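PDB 2QRD: SNF1-like protein kinase ssp2, which is probably the catalytic subunit of a fission-yeast AMPK-like protein serine/threonine kinase, whose C-terminal region assembles with two partner subunits. Local coordinates for residues 37-42 with 57-62. Sequence-based numbering, arbitrary orientation.
Sequences AGAQFT and TIKSRW
Gln-40 and Arg-61 form an antiparallel hydrogen-bonded pair, Gln-40 N giving a nearly straight bond to Arg-61 O (2.8 Å, 175°) and Arg-61 N returning one to Gln-40 O, before Thr-42 N binds Lys-59 O. Thr-42 then replaces a main-chain acceptor with its side chain: with chi1 at 60°, OG1 sits between its own backbone N and carbonyl carbon and takes the N-H of Lys-59 at 3.1 Å. A water joins the same OG1 to Thr-57 O. Gly-38 closes helix 23-37 in a Schellman motif, at a positive phi where a side chain would jam against Ala-37 O, and turns the chain into short strand 40-41, at the edge of this chain's antiparallel sheet in the KA1-like domain; Phe-41 makes backbone bonds to the chain of SPCC1919.03c protein. Alanine suits positions 37 and 39 because the Trp-62 indole lies against both: Ala-39 CB stands over its face, 3.7 Å from the five-membered ring centroid, while Ala-37 CB meets CZ3 obliquely at 3.5 Å. Trp-62 NE1 donates to Ser-60 OG, which also bonds Ile-78 O, so the buried indole nitrogen is satisfied. A leucine in place of Trp-62 would probably leave Ala-37 poorly covered and Ser-60 OG without its indole donor. On the other face, the Gln-40 and Arg-61 side chains lie side by side, amide turned 87° from guanidinium, with a water linking Gln-40 OE1 to Arg-61 NE; Tyr-75 adds a cation-pi contact to the arginine.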
ATOM      1  N   ALA A  37     -25.587 -13.655   2.276  1.00 53.34           N
ATOM      2  CA  ALA A  37     -24.151 -13.874   2.088  1.00 53.57           C
ATOM      3  C   ALA A  37     -23.752 -15.346   2.254  1.00 53.66           C
ATOM      4  O   ALA A  37     -22.641 -15.735   1.901  1.00 54.02           O
ATOM      5  CB  ALA A  37     -23.338 -12.971   3.010  1.00 54.05           C
ATOM      6  N   GLY A  38     -24.684 -16.156   2.756  1.00 53.32           N
ATOM      7  CA  GLY A  38     -24.456 -17.575   3.027  1.00 52.68           C
ATOM      8  C   GLY A  38     -23.873 -17.930   4.395  1.00 52.07           C
ATOM      9  O   GLY A  38     -23.536 -19.080   4.629  1.00 51.58           O
ATOM     10  N   ALA A  39     -23.736 -16.950   5.287  1.00 51.10           N
ATOM     11  CA  ALA A  39     -23.179 -17.182   6.614  1.00 50.82           C
ATOM     12  C   ALA A  39     -24.147 -18.018   7.453  1.00 51.03           C
ATOM     13  O   ALA A  39     -25.326 -18.115   7.128  1.00 51.39           O
ATOM     14  CB  ALA A  39     -22.870 -15.852   7.313  1.00 49.40           C
ATOM     15  N   GLN A  40     -23.629 -18.639   8.508  1.00 50.96           N
ATOM     16  CA  GLN A  40     -24.458 -19.301   9.518  1.00 51.38           C
ATOM     17  C   GLN A  40     -24.227 -18.566  10.809  1.00 50.23           C
ATOM     18  O   GLN A  40     -23.201 -17.947  10.983  1.00 49.02           O
ATOM     19  CB  GLN A  40     -24.100 -20.772   9.674  1.00 50.88           C
ATOM     20  CG  GLN A  40     -25.042 -21.631   8.931  1.00 55.30           C
ATOM     21  CD  GLN A  40     -24.388 -22.794   8.212  1.00 57.99           C
ATOM     22  OE1 GLN A  40     -23.735 -22.611   7.173  1.00 64.03           O
ATOM     23  NE2 GLN A  40     -24.583 -23.983   8.728  1.00 50.70           N
ATOM     24  N   PHE A  41     -25.199 -18.647  11.704  1.00 49.77           N
ATOM     25  CA  PHE A  41     -25.276 -17.728  12.820  1.00 49.04           C
ATOM     26  C   PHE A  41     -25.994 -18.333  14.027  1.00 49.46           C
ATOM     27  O   PHE A  41     -26.823 -19.266  13.901  1.00 49.54           O
ATOM     28  CB  PHE A  41     -25.938 -16.411  12.362  1.00 48.35           C
ATOM     29  CG  PHE A  41     -27.122 -16.607  11.418  1.00 48.30           C
ATOM     30  CD1 PHE A  41     -28.369 -16.986  11.908  1.00 45.48           C
ATOM     31  CD2 PHE A  41     -26.981 -16.421  10.032  1.00 46.80           C
ATOM     32  CE1 PHE A  41     -29.443 -17.158  11.055  1.00 44.15           C
ATOM     33  CE2 PHE A  41     -28.066 -16.599   9.176  1.00 44.24           C
ATOM     34  CZ  PHE A  41     -29.288 -16.969   9.694  1.00 45.34           C
ATOM     35  N   THR A  42     -25.633 -17.847  15.213  1.00 49.56           N
ATOM     36  CA  THR A  42     -26.403 -18.152  16.399  1.00 49.09           C
ATOM     37  C   THR A  42     -27.663 -17.297  16.344  1.00 49.68           C
ATOM     38  O   THR A  42     -27.780 -16.381  15.518  1.00 49.85           O
ATOM     39  CB  THR A  42     -25.651 -17.825  17.693  1.00 48.88           C
ATOM     40  OG1 THR A  42     -25.347 -16.427  17.713  1.00 48.76           O
ATOM     41  CG2 THR A  42     -24.388 -18.675  17.840  1.00 47.60           C
ATOM     42  N   THR A  57     -25.961  -9.734  20.215  1.00 49.06           N
ATOM     43  CA  THR A  57     -24.673 -10.393  19.980  1.00 49.43           C
ATOM     44  C   THR A  57     -24.937 -11.633  19.105  1.00 49.88           C
ATOM     45  O   THR A  57     -25.632 -12.586  19.532  1.00 49.53           O
ATOM     46  CB  THR A  57     -24.042 -10.830  21.324  1.00 49.41           C
ATOM     47  OG1 THR A  57     -23.986  -9.707  22.204  1.00 48.94           O
ATOM     48  CG2 THR A  57     -22.636 -11.393  21.142  1.00 48.95           C
ATOM     49  N   ILE A  58     -24.423 -11.586  17.874  1.00 49.71           N
ATOM     50  CA  ILE A  58     -24.568 -12.680  16.906  1.00 49.08           C
ATOM     51  C   ILE A  58     -23.167 -13.263  16.632  1.00 49.48           C
ATOM     52  O   ILE A  58     -22.239 -12.508  16.293  1.00 48.40           O
ATOM     53  CB  ILE A  58     -25.184 -12.188  15.546  1.00 48.51           C
ATOM     54  CG1 ILE A  58     -26.554 -11.528  15.770  1.00 49.53           C
ATOM     55  CG2 ILE A  58     -25.226 -13.321  14.495  1.00 44.32           C
ATOM     56  CD1 ILE A  58     -27.019 -10.574  14.619  1.00 49.39           C
ATOM     57  N   LYS A  59     -23.025 -14.589  16.766  1.00 49.34           N
ATOM     58  CA  LYS A  59     -21.815 -15.251  16.287  1.00 50.24           C
ATOM     59  C   LYS A  59     -22.078 -15.894  14.927  1.00 50.31           C
ATOM     60  O   LYS A  59     -23.049 -16.611  14.745  1.00 50.63           O
ATOM     61  CB  LYS A  59     -21.246 -16.244  17.312  1.00 50.34           C
ATOM     62  CG  LYS A  59     -20.771 -15.566  18.597  1.00 51.73           C
ATOM     63  CD  LYS A  59     -19.657 -16.297  19.258  1.00 56.01           C
ATOM     64  CE  LYS A  59     -19.479 -15.808  20.713  1.00 61.22           C
ATOM     65  NZ  LYS A  59     -18.070 -15.985  21.247  1.00 62.78           N
ATOM     66  N   SER A  60     -21.220 -15.623  13.966  1.00 50.57           N
ATOM     67  CA  SER A  60     -21.471 -16.125  12.624  1.00 51.31           C
ATOM     68  C   SER A  60     -20.291 -16.966  12.141  1.00 51.54           C
ATOM     69  O   SER A  60     -19.130 -16.720  12.508  1.00 52.63           O
ATOM     70  CB  SER A  60     -21.771 -14.975  11.644  1.00 51.29           C
ATOM     71  OG  SER A  60     -20.639 -14.135  11.505  1.00 50.89           O
ATOM     72  N   ARG A  61     -20.603 -17.981  11.355  1.00 50.92           N
ATOM     73  CA  ARG A  61     -19.588 -18.783  10.697  1.00 50.89           C
ATOM     74  C   ARG A  61     -19.758 -18.664   9.181  1.00 51.08           C
ATOM     75  O   ARG A  61     -20.877 -18.750   8.662  1.00 51.13           O
ATOM     76  CB  ARG A  61     -19.679 -20.237  11.152  1.00 49.70           C
ATOM     77  CG  ARG A  61     -18.449 -21.026  10.835  1.00 48.03           C
ATOM     78  CD  ARG A  61     -18.616 -22.451  11.274  1.00 46.18           C
ATOM     79  NE  ARG A  61     -19.826 -23.021  10.700  1.00 42.96           N
ATOM     80  CZ  ARG A  61     -20.425 -24.107  11.156  1.00 42.66           C
ATOM     81  NH1 ARG A  61     -19.899 -24.741  12.196  1.00 42.34           N
ATOM     82  NH2 ARG A  61     -21.544 -24.552  10.574  1.00 37.63           N
ATOM     83  N   TRP A  62     -18.639 -18.471   8.495  1.00 51.77           N
ATOM     84  CA  TRP A  62     -18.604 -18.241   7.047  1.00 52.54           C
ATOM     85  C   TRP A  62     -17.636 -19.237   6.415  1.00 53.30           C
ATOM     86  O   TRP A  62     -16.473 -19.377   6.868  1.00 52.84           O
ATOM     87  CB  TRP A  62     -18.063 -16.840   6.740  1.00 52.56           C
ATOM     88  CG  TRP A  62     -18.813 -15.648   7.317  1.00 53.09           C
ATOM     89  CD1 TRP A  62     -18.968 -15.299   8.648  1.00 53.59           C
ATOM     90  CD2 TRP A  62     -19.448 -14.616   6.567  1.00 52.74           C
ATOM     91  NE1 TRP A  62     -19.698 -14.130   8.757  1.00 50.21           N
ATOM     92  CE2 TRP A  62     -19.991 -13.684   7.497  1.00 51.10           C
ATOM     93  CE3 TRP A  62     -19.626 -14.392   5.194  1.00 52.32           C
ATOM     94  CZ2 TRP A  62     -20.700 -12.551   7.096  1.00 52.61           C
ATOM     95  CZ3 TRP A  62     -20.324 -13.248   4.788  1.00 53.08           C
ATOM     96  CH2 TRP A  62     -20.865 -12.350   5.739  1.00 53.67           C
TER
HETATM   97  O   HOH W   1     -20.827 -22.051   7.855  1.00 55.43           O
HETATM   98  O   HOH W   2     -27.299 -14.884  19.170  1.00 50.25           O